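Local structure of sister chromatid cohesion protein (Chaetomium thermophilum, 5T8V) at residues A[85-90]-A[134-139]; A[471-476]-A[592-597]; A[948-953]-A[1013-1018]; A[1183-1188]-A[1231-1236]. The protein is a HEAT-repeat cohesin loader of the SCC2/Nipped-B family, represented here by its C-terminal part, and probably acts on chromatin in loading cohesin. All blocks are in the same frame, centred on the assembly; numbering follows the deposited sequence.

Contact 1: residues A[85-90]-A[134-139]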
loop_
_atom_site.group_PDB
_atom_site.type_symbol
_atom_site.label_atom_id
_atom_site.label_comp_id
_atom_site.label_asym_id
_atom_site.label_seq_id
_atom_site.Cartn_x
_atom_site.Cartn_y
_atom_site.Cartn_z
ATOM N N TYR A 85 -1.984 74.413 -23.457
ATOM C CA TYR A 85 -1.001 74.484 -24.533
ATOM C C TYR A 85 -0.106 73.250 -24.535
ATOM O O TYR A 85 0.157 72.667 -25.594
ATOM C CB TYR A 85 -0.171 75.761 -24.397
ATOM C CG TYR A 85 0.820 75.981 -25.520
ATOM C CD1 TYR A 85 0.416 75.937 -26.849
ATOM C CD2 TYR A 85 2.156 76.247 -25.252
ATOM C CE1 TYR A 85 1.318 76.140 -27.879
ATOM C CE2 TYR A 85 3.065 76.454 -26.274
ATOM C CZ TYR A 85 2.640 76.400 -27.586
ATOM O OH TYR A 85 3.540 76.605 -28.607
ATOM N N LEU A 86 0.367 72.833 -23.359
ATOM C CA LEU A 86 1.149 71.606 -23.280
ATOM C C LEU A 86 0.338 70.415 -23.775
ATOM O O LEU A 86 0.847 69.577 -24.530
ATOM C CB LEU A 86 1.626 71.381 -21.845
ATOM C CG LEU A 86 2.460 70.122 -21.583
ATOM C CD1 LEU A 86 3.648 70.039 -22.525
ATOM C CD2 LEU A 86 2.934 70.090 -20.135
ATOM N N LEU A 87 -0.933 70.329 -23.373
ATOM C CA LEU A 87 -1.786 69.256 -23.873
ATOM C C LEU A 87 -1.957 69.337 -25.385
ATOM O O LEU A 87 -2.145 68.307 -26.044
ATOM C CB LEU A 87 -3.150 69.297 -23.182
ATOM C CG LEU A 87 -3.208 68.708 -21.768
ATOM C CD1 LEU A 87 -4.551 69.012 -21.124
ATOM C CD2 LEU A 87 -2.959 67.201 -21.784
ATOM N N ARG A 88 -1.890 70.543 -25.954
ATOM C CA ARG A 88 -1.993 70.670 -27.403
ATOM C C ARG A 88 -0.726 70.169 -28.085
ATOM O O ARG A 88 -0.800 69.454 -29.091
ATOM C CB ARG A 88 -2.270 72.122 -27.791
ATOM C CG ARG A 88 -2.840 72.270 -29.195
ATOM C CD ARG A 88 -2.712 73.694 -29.725
ATOM N NE ARG A 88 -3.473 73.882 -30.958
ATOM C CZ ARG A 88 -3.088 73.451 -32.157
ATOM N NH1 ARG A 88 -1.944 72.792 -32.302
ATOM N NH2 ARG A 88 -3.855 73.673 -33.217
ATOM N N LEU A 89 0.446 70.534 -27.558
ATOM C CA LEU A 89 1.690 69.988 -28.088
ATOM C C LEU A 89 1.685 68.467 -28.021
ATOM O O LEU A 89 2.074 67.789 -28.984
ATOM C CB LEU A 89 2.882 70.553 -27.315
ATOM C CG LEU A 89 3.032 72.077 -27.307
ATOM C CD1 LEU A 89 4.203 72.485 -26.426
ATOM C CD2 LEU A 89 3.210 72.626 -28.717
ATOM N N CYS A 90 1.242 67.912 -26.892
ATOM C CA CYS A 90 1.098 66.465 -26.786
ATOM C C CYS A 90 0.177 65.934 -27.879
ATOM O O CYS A 90 0.491 64.941 -28.546
ATOM C CB CYS A 90 0.565 66.089 -25.402
ATOM S SG CYS A 90 1.699 66.430 -24.035
ATOM N N MET A 134 -1.641 61.959 -19.627
ATOM C CA MET A 134 -2.251 61.180 -18.554
ATOM C C MET A 134 -1.901 61.763 -17.190
ATOM O O MET A 134 -2.785 62.015 -16.362
ATOM C CB MET A 134 -1.804 59.721 -18.648
ATOM C CG MET A 134 -2.147 59.038 -19.967
ATOM S SD MET A 134 -3.889 59.159 -20.416
ATOM C CE MET A 134 -3.812 60.356 -21.748
ATOM N N ARG A 135 -0.609 61.992 -16.939
ATOM C CA ARG A 135 -0.213 62.548 -15.648
ATOM C C ARG A 135 -0.936 63.859 -15.368
ATOM O O ARG A 135 -1.362 64.111 -14.234
ATOM C CB ARG A 135 1.299 62.749 -15.601
ATOM C CG ARG A 135 1.768 63.480 -14.359
ATOM C CD ARG A 135 3.213 63.165 -14.055
ATOM N NE ARG A 135 3.384 61.791 -13.592
ATOM C CZ ARG A 135 4.556 61.166 -13.520
ATOM N NH1 ARG A 135 5.669 61.785 -13.891
ATOM N NH2 ARG A 135 4.615 59.916 -13.085
ATOM N N ILE A 136 -1.086 64.708 -16.386
ATOM C CA ILE A 136 -1.861 65.933 -16.222
ATOM C C ILE A 136 -3.285 65.604 -15.796
ATOM O O ILE A 136 -3.891 66.324 -14.992
ATOM C CB ILE A 136 -1.832 66.764 -17.520
ATOM C CG1 ILE A 136 -0.440 67.371 -17.711
ATOM C CG2 ILE A 136 -2.900 67.864 -17.489
ATOM C CD1 ILE A 136 -0.222 68.004 -19.069
ATOM N N MET A 137 -3.844 64.516 -16.327
ATOM C CA MET A 137 -5.163 64.070 -15.892
ATOM C C MET A 137 -5.137 63.353 -14.547
ATOM O O MET A 137 -6.198 62.941 -14.067
ATOM C CB MET A 137 -5.786 63.154 -16.948
ATOM C CG MET A 137 -6.433 63.902 -18.098
ATOM S SD MET A 137 -7.288 62.815 -19.251
ATOM C CE MET A 137 -5.896 62.062 -20.084
ATOM N N CYS A 138 -3.966 63.197 -13.926
ATOM C CA CYS A 138 -3.849 62.574 -12.611
ATOM C C CYS A 138 -3.483 63.581 -11.522
ATOM O O CYS A 138 -2.834 63.225 -10.536
ATOM C CB CYS A 138 -2.819 61.447 -12.648
ATOM S SG CYS A 138 -3.332 60.017 -13.607
ATOM N N GLY A 139 -3.899 64.837 -11.677
ATOM C CA GLY A 139 -3.527 65.877 -10.736
ATOM C C GLY A 139 -4.640 66.311 -9.803
ATOM O O GLY A 139 -4.406 67.088 -8.874
#
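Close to Ile136, the residue that meets Leu86 and Leu87, Cys138 N donates to Arg135 O at 2.8 Å and closes the backbone there; a type I turn runs from Ile136 to Gly139. No hydrogen bond joins 85-90 to 134-139; what joins them is methyl packing, helix on helix within the alpha-helical HEAT-repeat protein. Ile136 reaches across with its long branch: CG1 is anti to the carbonyl carbon (chi1 -71°) and the branch runs on extended, which carries CD1 out to the leucines. There CD1 lies 3.9 Å from Leu86 CD2 and also 3.9 Å from Leu87 CD2, lodged against two residues in succession on helix 81-96. Leu87 and Ile136 run past each other in opposite directions, and this brings Leu87 CD1 to 4.2 Å from Ile136 CG2. Leu86 slants across the isoleucine instead, its CG swung beside its own carbonyl carbon (chi1 180°). Leu86 also packs on Leu24 of helix 9-36 and Leu62 of helix 56-71. The contact is therefore apolar, dispersive and hydrophobic: a branched side chain of helix 120-136 is held by shape and by the exclusion of water, with no polar bond fixing its direction.

Contact 2: residues A[471-476]-A[592-597]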
loop_
_atom_site.group_PDB
_atom_site.type_symbol
_atom_site.label_atom_id
_atom_site.label_comp_id
_atom_site.label_asym_id
_atom_site.label_seq_id
_atom_site.Cartn_x
_atom_site.Cartn_y
_atom_site.Cartn_z
ATOM N N ARG A 471 10.202 21.992 12.500
ATOM C CA ARG A 471 10.967 21.355 13.569
ATOM C C ARG A 471 12.456 21.635 13.409
ATOM O O ARG A 471 13.148 21.962 14.384
ATOM C CB ARG A 471 10.697 19.851 13.591
ATOM C CG ARG A 471 10.752 19.239 14.992
ATOM C CD ARG A 471 10.511 17.735 14.971
ATOM N NE ARG A 471 9.360 17.376 14.144
ATOM C CZ ARG A 471 8.100 17.334 14.572
ATOM N NH1 ARG A 471 7.802 17.627 15.832
ATOM N NH2 ARG A 471 7.131 16.997 13.730
ATOM N N LYS A 472 12.964 21.532 12.179
ATOM C CA LYS A 472 14.376 21.810 11.936
ATOM C C LYS A 472 14.728 23.240 12.329
ATOM O O LYS A 472 15.653 23.471 13.117
ATOM C CB LYS A 472 14.710 21.562 10.467
ATOM C CG LYS A 472 16.198 21.596 10.168
ATOM C CD LYS A 472 16.467 21.949 8.720
ATOM C CE LYS A 472 17.957 22.018 8.439
ATOM N NZ LYS A 472 18.231 22.514 7.063
ATOM N N MET A 473 14.000 24.219 11.785
ATOM C CA MET A 473 14.305 25.616 12.071
ATOM C C MET A 473 14.233 25.903 13.566
ATOM O O MET A 473 15.062 26.645 14.105
ATOM C CB MET A 473 13.344 26.527 11.311
ATOM C CG MET A 473 13.410 26.394 9.799
ATOM S SD MET A 473 12.191 27.439 8.974
ATOM C CE MET A 473 12.956 29.041 9.211
ATOM N N ALA A 474 13.249 25.320 14.252
ATOM C CA ALA A 474 13.061 25.586 15.672
ATOM C C ALA A 474 14.065 24.853 16.550
ATOM O O ALA A 474 14.206 25.209 17.726
ATOM C CB ALA A 474 11.642 25.201 16.095
ATOM N N SER A 475 14.757 23.843 16.021
ATOM C CA SER A 475 15.760 23.130 16.806
ATOM C C SER A 475 17.093 23.869 16.889
ATOM O O SER A 475 17.999 23.394 17.581
ATOM C CB SER A 475 15.992 21.737 16.222
ATOM O OG SER A 475 16.636 21.817 14.964
ATOM N N ALA A 476 17.236 25.007 16.217
ATOM C CA ALA A 476 18.506 25.715 16.199
ATOM C C ALA A 476 18.736 26.466 17.511
ATOM O O ALA A 476 17.800 26.802 18.244
ATOM C CB ALA A 476 18.556 26.693 15.024
ATOM N N GLN A 592 14.051 33.971 10.670
ATOM C CA GLN A 592 13.019 34.268 11.657
ATOM C C GLN A 592 11.672 34.509 10.987
ATOM O O GLN A 592 10.628 34.099 11.507
ATOM C CB GLN A 592 13.423 35.483 12.489
ATOM C CG GLN A 592 14.557 35.224 13.453
ATOM C CD GLN A 592 15.024 36.485 14.149
ATOM O OE1 GLN A 592 14.907 37.585 13.609
ATOM N NE2 GLN A 592 15.554 36.332 15.358
ATOM N N ALA A 593 11.675 35.179 9.833
ATOM C CA ALA A 593 10.427 35.436 9.121
ATOM C C ALA A 593 9.824 34.141 8.592
ATOM O O ALA A 593 8.623 33.892 8.751
ATOM C CB ALA A 593 10.669 36.423 7.979
ATOM N N LYS A 594 10.645 33.302 7.956
ATOM C CA LYS A 594 10.143 32.034 7.442
ATOM C C LYS A 594 9.585 31.168 8.565
ATOM O O LYS A 594 8.505 30.580 8.427
ATOM C CB LYS A 594 11.253 31.302 6.689
ATOM C CG LYS A 594 10.913 29.868 6.315
ATOM C CD LYS A 594 11.291 29.554 4.882
ATOM C CE LYS A 594 10.312 30.174 3.907
ATOM N NZ LYS A 594 10.378 29.531 2.561
ATOM N N LEU A 595 10.299 31.081 9.690
ATOM C CA LEU A 595 9.794 30.300 10.815
ATOM C C LEU A 595 8.496 30.890 11.349
ATOM O O LEU A 595 7.555 30.153 11.662
ATOM C CB LEU A 595 10.841 30.219 11.929
ATOM C CG LEU A 595 10.413 29.489 13.206
ATOM C CD1 LEU A 595 9.875 28.101 12.902
ATOM C CD2 LEU A 595 11.579 29.395 14.167
ATOM N N SER A 596 8.426 32.217 11.460
ATOM C CA SER A 596 7.208 32.862 11.939
ATOM C C SER A 596 6.019 32.497 11.064
ATOM O O SER A 596 5.008 31.964 11.542
ATOM C CB SER A 596 7.403 34.378 11.976
ATOM O OG SER A 596 8.435 34.734 12.875
ATOM N N TYR A 597 6.127 32.772 9.763
ATOM C CA TYR A 597 5.014 32.495 8.866
ATOM C C TYR A 597 4.671 31.011 8.849
ATOM O O TYR A 597 3.495 30.650 8.739
ATOM C CB TYR A 597 5.338 32.992 7.457
ATOM C CG TYR A 597 4.173 32.864 6.508
ATOM C CD1 TYR A 597 3.027 33.631 6.679
ATOM C CD2 TYR A 597 4.210 31.971 5.450
ATOM C CE1 TYR A 597 1.956 33.512 5.823
ATOM C CE2 TYR A 597 3.142 31.847 4.587
ATOM C CZ TYR A 597 2.016 32.619 4.780
ATOM O OH TYR A 597 0.948 32.499 3.920
#
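The CA atoms of Met473 and Leu595 stand 6.6 Å apart, where the C-terminal part of helix 446-474 comes against the early part of helix 590-602, one of the helix-on-helix joins of this HEAT-repeat protein. Ser475 OG turns back to Lys472 O at 2.7 Å; that carbonyl also takes the Ser475 N-H. Met473 carries the largest share of the contact. Its chain leaves the backbone with CG anti to the carbonyl carbon (chi1 -61°) and bends only at the thioether (chi3 74°), so that the terminal methyl turns in against the backbone of helix 590-602. CE sits 3.6 Å from Leu595 CB and, by the same turn, 3.6 Å from Lys594 CG. Sulfur lies alongside as well, with SD 3.8 Å from Lys594 CG. The methionine and the lysine cross at about a right angle, and only CB and CG of Lys594 take part, while its NZ goes on to a salt bridge with Asp417. On the other flank Leu595 CD1 approaches Met473 CB, while CD2 comes within 4.4 Å of Ala474 CA. An alanine in place of Met473 would probably open a gap against Leu595 and leave the lysine's methylenes without their cover. The chemistry is that of a flexible thioether fitted to an apolar surface, with the neighbouring lysine charge paired away from it.

Contact 3: residues A[948-953]-A[1013-1018]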
loop_
_atom_site.group_PDB
_atom_site.type_symbol
_atom_site.label_atom_id
_atom_site.label_comp_id
_atom_site.label_asym_id
_atom_site.label_seq_id
_atom_site.Cartn_x
_atom_site.Cartn_y
_atom_site.Cartn_z
ATOM N N SER A 948 16.797 -65.400 24.942
ATOM C CA SER A 948 16.355 -65.226 26.320
ATOM C C SER A 948 14.958 -64.621 26.370
ATOM O O SER A 948 14.121 -65.039 27.178
ATOM C CB SER A 948 17.350 -64.356 27.090
ATOM O OG SER A 948 17.505 -63.086 26.481
ATOM N N SER A 949 14.683 -63.643 25.504
ATOM C CA SER A 949 13.357 -63.033 25.482
ATOM C C SER A 949 12.287 -64.053 25.105
ATOM O O SER A 949 11.239 -64.141 25.755
ATOM C CB SER A 949 13.346 -61.851 24.514
ATOM O OG SER A 949 14.246 -60.843 24.938
ATOM N N LEU A 950 12.538 -64.839 24.056
ATOM C CA LEU A 950 11.567 -65.846 23.632
ATOM C C LEU A 950 11.333 -66.879 24.729
ATOM O O LEU A 950 10.184 -67.196 25.071
ATOM C CB LEU A 950 12.052 -66.517 22.346
ATOM C CG LEU A 950 12.113 -65.602 21.121
ATOM C CD1 LEU A 950 12.945 -66.228 20.012
ATOM C CD2 LEU A 950 10.711 -65.288 20.622
ATOM N N LYS A 951 12.418 -67.425 25.285
ATOM C CA LYS A 951 12.301 -68.316 26.434
ATOM C C LYS A 951 11.400 -67.699 27.492
ATOM O O LYS A 951 10.480 -68.348 28.000
ATOM C CB LYS A 951 13.687 -68.614 27.015
ATOM C CG LYS A 951 14.571 -69.494 26.136
ATOM C CD LYS A 951 14.148 -70.954 26.200
ATOM C CE LYS A 951 14.815 -71.779 25.109
ATOM N NZ LYS A 951 14.193 -73.125 24.961
ATOM N N GLY A 952 11.638 -66.428 27.822
ATOM C CA GLY A 952 10.768 -65.748 28.764
ATOM C C GLY A 952 9.313 -65.766 28.333
ATOM O O GLY A 952 8.412 -65.918 29.161
ATOM N N ILE A 953 9.064 -65.618 27.029
ATOM C CA ILE A 953 7.690 -65.606 26.527
ATOM C C ILE A 953 7.017 -66.947 26.798
ATOM O O ILE A 953 5.958 -67.018 27.438
ATOM C CB ILE A 953 7.667 -65.254 25.028
ATOM C CG1 ILE A 953 8.091 -63.797 24.831
ATOM C CG2 ILE A 953 6.277 -65.488 24.434
ATOM C CD1 ILE A 953 8.265 -63.383 23.380
ATOM N N VAL A 1013 7.434 -64.985 15.234
ATOM C CA VAL A 1013 6.001 -64.869 14.971
ATOM C C VAL A 1013 5.251 -66.043 15.588
ATOM O O VAL A 1013 4.242 -65.866 16.280
ATOM C CB VAL A 1013 5.743 -64.767 13.456
ATOM C CG1 VAL A 1013 4.245 -64.797 13.157
ATOM C CG2 VAL A 1013 6.369 -63.496 12.895
ATOM N N ASP A 1014 5.740 -67.262 15.349
ATOM C CA ASP A 1014 5.055 -68.455 15.835
ATOM C C ASP A 1014 4.987 -68.492 17.356
ATOM O O ASP A 1014 4.035 -69.045 17.919
ATOM C CB ASP A 1014 5.753 -69.711 15.313
ATOM C CG ASP A 1014 5.472 -69.967 13.844
ATOM O OD1 ASP A 1014 5.103 -69.009 13.133
ATOM O OD2 ASP A 1014 5.624 -71.126 13.402
ATOM N N ILE A 1015 5.982 -67.923 18.038
ATOM C CA ILE A 1015 5.957 -67.937 19.496
ATOM C C ILE A 1015 5.058 -66.834 20.049
ATOM O O ILE A 1015 4.452 -67.006 21.114
ATOM C CB ILE A 1015 7.389 -67.827 20.053
ATOM C CG1 ILE A 1015 8.195 -69.076 19.676
ATOM C CG2 ILE A 1015 7.370 -67.657 21.579
ATOM C CD1 ILE A 1015 9.665 -69.005 20.033
ATOM N N VAL A 1016 4.941 -65.702 19.355
ATOM C CA VAL A 1016 4.254 -64.547 19.934
ATOM C C VAL A 1016 2.778 -64.504 19.550
ATOM O O VAL A 1016 1.932 -64.140 20.371
ATOM C CB VAL A 1016 4.975 -63.248 19.524
ATOM C CG1 VAL A 1016 4.260 -62.032 20.111
ATOM C CG2 VAL A 1016 6.422 -63.279 19.985
ATOM N N VAL A 1017 2.432 -64.870 18.319
ATOM C CA VAL A 1017 1.087 -64.614 17.801
ATOM C C VAL A 1017 0.010 -65.378 18.571
ATOM O O VAL A 1017 -1.142 -64.921 18.589
ATOM C CB VAL A 1017 1.003 -64.926 16.296
ATOM C CG1 VAL A 1017 1.167 -66.410 16.017
ATOM C CG2 VAL A 1017 -0.314 -64.415 15.716
ATOM N N PRO A 1018 0.293 -66.519 19.213
ATOM C CA PRO A 1018 -0.773 -67.177 19.988
ATOM C C PRO A 1018 -1.410 -66.285 21.039
ATOM O O PRO A 1018 -2.519 -66.588 21.497
ATOM C CB PRO A 1018 -0.055 -68.370 20.630
ATOM C CG PRO A 1018 1.041 -68.675 19.705
ATOM C CD PRO A 1018 1.514 -67.352 19.198
#
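Leu950 is the first residue of 948-953 to touch the partner segment. Its CD2 branch lies 3.9 Å from Ile1015 CD1, and its CB stands 4.2 Å from the same methyl, so the end of the isoleucine rests along the base and one branch of the leucine. The two side chains cross at about a right angle. Leu950 packs further on Val980 of helix 969-986 and on Phe1000, and Phe1000 also touches Ile1015, adding an aromatic side chain to this leucine-isoleucine pair. Lys951 points away from 1013-1018; it makes a cation-pi contact with the same Phe1000 and a hydrogen bond from NZ to His999 O, so a charged residue borders the apolar patch through the aromatic ring.

One turn after Leu950, Ile953 uses both of its branches. CG2, anti to the backbone N, meets Ile1015 CG2 at 3.7 Å. The longer branch, with CG1 anti to the carbonyl carbon (chi1 -68°) and extended beyond it, brings CD1 to 3.9 Å from Val1016 CG2. One isoleucine thus divides its methyls between two consecutive residues of the facing helix. Ile1015 in its turn divides its own, CD1 for Leu950 and CG2 for Ile953. Behind Val1016 lie Ala1032 and Cys1035 of helix 1026-1042, a further layer of the alpha-helical HEAT-repeat architecture. With no hydrogen bond between the segments, the join rests on largely buried, interlocked branched aliphatic groups, and on shape rather than charge.

Contact 4: residues A[1183-1188]-A[1231-1236]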
loop_
_atom_site.group_PDB
_atom_site.type_symbol
_atom_site.label_atom_id
_atom_site.label_comp_id
_atom_site.label_asym_id
_atom_site.label_seq_id
_atom_site.Cartn_x
_atom_site.Cartn_y
_atom_site.Cartn_z
ATOM N N LEU A 1183 -5.477 -35.325 -3.067
ATOM C CA LEU A 1183 -4.360 -35.672 -3.939
ATOM C C LEU A 1183 -4.614 -36.993 -4.652
ATOM O O LEU A 1183 -4.325 -37.129 -5.848
ATOM C CB LEU A 1183 -3.063 -35.744 -3.133
ATOM C CG LEU A 1183 -2.465 -34.415 -2.671
ATOM C CD1 LEU A 1183 -1.345 -34.665 -1.671
ATOM C CD2 LEU A 1183 -1.953 -33.614 -3.858
ATOM N N GLU A 1184 -5.158 -37.980 -3.937
ATOM C CA GLU A 1184 -5.403 -39.278 -4.555
ATOM C C GLU A 1184 -6.539 -39.206 -5.566
ATOM O O GLU A 1184 -6.497 -39.879 -6.602
ATOM C CB GLU A 1184 -5.701 -40.322 -3.482
ATOM C CG GLU A 1184 -4.561 -40.523 -2.499
ATOM C CD GLU A 1184 -3.248 -40.839 -3.190
ATOM O OE1 GLU A 1184 -3.279 -41.449 -4.283
ATOM O OE2 GLU A 1184 -2.188 -40.467 -2.646
ATOM N N HIS A 1185 -7.566 -38.402 -5.287
ATOM C CA HIS A 1185 -8.642 -38.227 -6.255
ATOM C C HIS A 1185 -8.151 -37.476 -7.487
ATOM O O HIS A 1185 -8.523 -37.814 -8.617
ATOM C CB HIS A 1185 -9.815 -37.496 -5.600
ATOM C CG HIS A 1185 -10.832 -36.984 -6.571
ATOM N ND1 HIS A 1185 -11.108 -37.614 -7.766
ATOM C CD2 HIS A 1185 -11.649 -35.905 -6.518
ATOM C CE1 HIS A 1185 -12.043 -36.941 -8.411
ATOM N NE2 HIS A 1185 -12.390 -35.900 -7.675
ATOM N N LYS A 1186 -7.306 -36.462 -7.290
ATOM C CA LYS A 1186 -6.793 -35.688 -8.416
ATOM C C LYS A 1186 -5.893 -36.540 -9.304
ATOM O O LYS A 1186 -6.052 -36.555 -10.530
ATOM C CB LYS A 1186 -6.044 -34.458 -7.903
ATOM C CG LYS A 1186 -5.247 -33.721 -8.971
ATOM C CD LYS A 1186 -4.764 -32.361 -8.487
ATOM C CE LYS A 1186 -3.973 -32.468 -7.188
ATOM N NZ LYS A 1186 -3.242 -31.211 -6.867
ATOM N N ALA A 1187 -4.940 -37.256 -8.704
ATOM C CA ALA A 1187 -4.064 -38.118 -9.491
ATOM C C ALA A 1187 -4.849 -39.248 -10.144
ATOM O O ALA A 1187 -4.639 -39.567 -11.321
ATOM C CB ALA A 1187 -2.951 -38.680 -8.608
ATOM N N LEU A 1188 -5.765 -39.863 -9.394
ATOM C CA LEU A 1188 -6.549 -40.966 -9.935
ATOM C C LEU A 1188 -7.380 -40.516 -11.128
ATOM O O LEU A 1188 -7.471 -41.228 -12.135
ATOM C CB LEU A 1188 -7.437 -41.551 -8.837
ATOM C CG LEU A 1188 -8.165 -42.855 -9.158
ATOM C CD1 LEU A 1188 -8.355 -43.668 -7.884
ATOM C CD2 LEU A 1188 -9.507 -42.585 -9.821
ATOM N N HIS A 1231 -16.924 -28.564 -4.039
ATOM C CA HIS A 1231 -16.037 -27.624 -4.718
ATOM C C HIS A 1231 -14.695 -28.265 -5.046
ATOM O O HIS A 1231 -14.068 -27.905 -6.048
ATOM C CB HIS A 1231 -15.852 -26.360 -3.873
ATOM C CG HIS A 1231 -14.674 -26.403 -2.950
ATOM N ND1 HIS A 1231 -14.755 -26.889 -1.662
ATOM C CD2 HIS A 1231 -13.395 -25.994 -3.118
ATOM C CE1 HIS A 1231 -13.572 -26.788 -1.081
ATOM N NE2 HIS A 1231 -12.729 -26.250 -1.944
ATOM N N LEU A 1232 -14.240 -29.219 -4.229
ATOM C CA LEU A 1232 -13.076 -30.012 -4.610
ATOM C C LEU A 1232 -13.383 -30.844 -5.846
ATOM O O LEU A 1232 -12.640 -30.812 -6.833
ATOM C CB LEU A 1232 -12.639 -30.919 -3.456
ATOM C CG LEU A 1232 -12.109 -30.301 -2.157
ATOM C CD1 LEU A 1232 -11.277 -29.052 -2.427
ATOM C CD2 LEU A 1232 -13.249 -30.015 -1.181
ATOM N N PHE A 1233 -14.491 -31.588 -5.808
ATOM C CA PHE A 1233 -14.894 -32.412 -6.942
ATOM C C PHE A 1233 -14.807 -31.624 -8.243
ATOM O O PHE A 1233 -14.013 -31.946 -9.134
ATOM C CB PHE A 1233 -16.317 -32.934 -6.710
ATOM C CG PHE A 1233 -16.669 -34.158 -7.516
ATOM C CD1 PHE A 1233 -15.952 -34.508 -8.651
ATOM C CD2 PHE A 1233 -17.730 -34.959 -7.133
ATOM C CE1 PHE A 1233 -16.286 -35.631 -9.381
ATOM C CE2 PHE A 1233 -18.069 -36.086 -7.860
ATOM C CZ PHE A 1233 -17.346 -36.421 -8.985
ATOM N N MET A 1234 -15.612 -30.566 -8.359
ATOM C CA MET A 1234 -15.611 -29.780 -9.586
ATOM C C MET A 1234 -14.238 -29.198 -9.881
ATOM O O MET A 1234 -13.861 -29.066 -11.051
ATOM C CB MET A 1234 -16.653 -28.668 -9.496
ATOM C CG MET A 1234 -18.082 -29.173 -9.618
ATOM S SD MET A 1234 -19.237 -27.916 -10.190
ATOM C CE MET A 1234 -18.650 -27.636 -11.856
ATOM N N GLU A 1235 -13.469 -28.852 -8.844
ATOM C CA GLU A 1235 -12.120 -28.355 -9.087
ATOM C C GLU A 1235 -11.298 -29.389 -9.844
ATOM O O GLU A 1235 -10.583 -29.053 -10.795
ATOM C CB GLU A 1235 -11.441 -27.982 -7.770
ATOM C CG GLU A 1235 -10.130 -27.234 -7.956
ATOM C CD GLU A 1235 -9.654 -26.554 -6.686
ATOM O OE1 GLU A 1235 -8.995 -27.221 -5.862
ATOM O OE2 GLU A 1235 -9.947 -25.351 -6.511
ATOM N N VAL A 1236 -11.407 -30.661 -9.451
ATOM C CA VAL A 1236 -10.720 -31.723 -10.179
ATOM C C VAL A 1236 -11.247 -31.814 -11.602
ATOM O O VAL A 1236 -10.493 -32.119 -12.535
ATOM C CB VAL A 1236 -10.868 -33.060 -9.427
ATOM C CG1 VAL A 1236 -10.244 -34.204 -10.223
ATOM C CG2 VAL A 1236 -10.226 -32.960 -8.052
#
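His1185 and Phe1233 form the aromatic part of this contact, an offset edge-to-face pair with planes at 83° and centroids 5.6 Å apart. The imidazole presents its edge to the phenyl face, and His1185 NE2 lies 3.9 Å from Phe1233 CD1. Phe1233 starts out pointing away from 1183-1188, but its ring, with CG anti to the backbone N (chi1 -159°), comes round to the histidine; it also meets the ring of Phe1248 on helix 1243-1254.

A CH-pi contact covers a face of the same imidazole. Both valine methyls lie on one face of the ring, Val1236 CG1 over it, 4.0 Å from the ring centroid, and CG2 toward CD2 and NE2, 3.6 Å from His1185 CD2. The phenylalanine lies at the ring's edge, and these two kinds of neighbour together probably restrict how the imidazole can turn. A glycine in place of His1185 would probably leave a hole between the helices, with Val1236 and the face of Phe1233 robbed of their shared partner.

Plain apolar contact is lighter: Val1236 CG1 approaches Lys1186 CA at 4.2 Å, and the lysine's end leads away. Phe1182 and His1189, from the same helix as His1185, flank Val1236 further.

No hydrogen bond crosses between the segments. Their axes run in nearly the same direction, 27° apart and 10.3 Å at closest approach: side-by-side packing of two helices that are not neighbours in sequence, consistent with the alpha-helical HEAT-repeat solenoid, here within the cohesion C-terminus region.

The four contacts follow one another along the chain without overlap and mark out an elongated helical solenoid. Contacts 1 and 3 sit far apart, their centres about 140 Å from each other and on opposite sides of the chain's centre. Contact 2 lies on the side of contact 1, with centres about 52 Å apart, and contact 4 on the side of contact 3, about 47 Å apart; between contacts 2 and 4 the centres are about 69 Å apart. None touches another: even contacts 3 and 4 keep their nearest atoms about 29 Å apart. All four join helices by side-chain packing, with no hydrogen bond between the segments. Beside contact 1, Arg135 binds a citrate, probably from the crystallisation liquor.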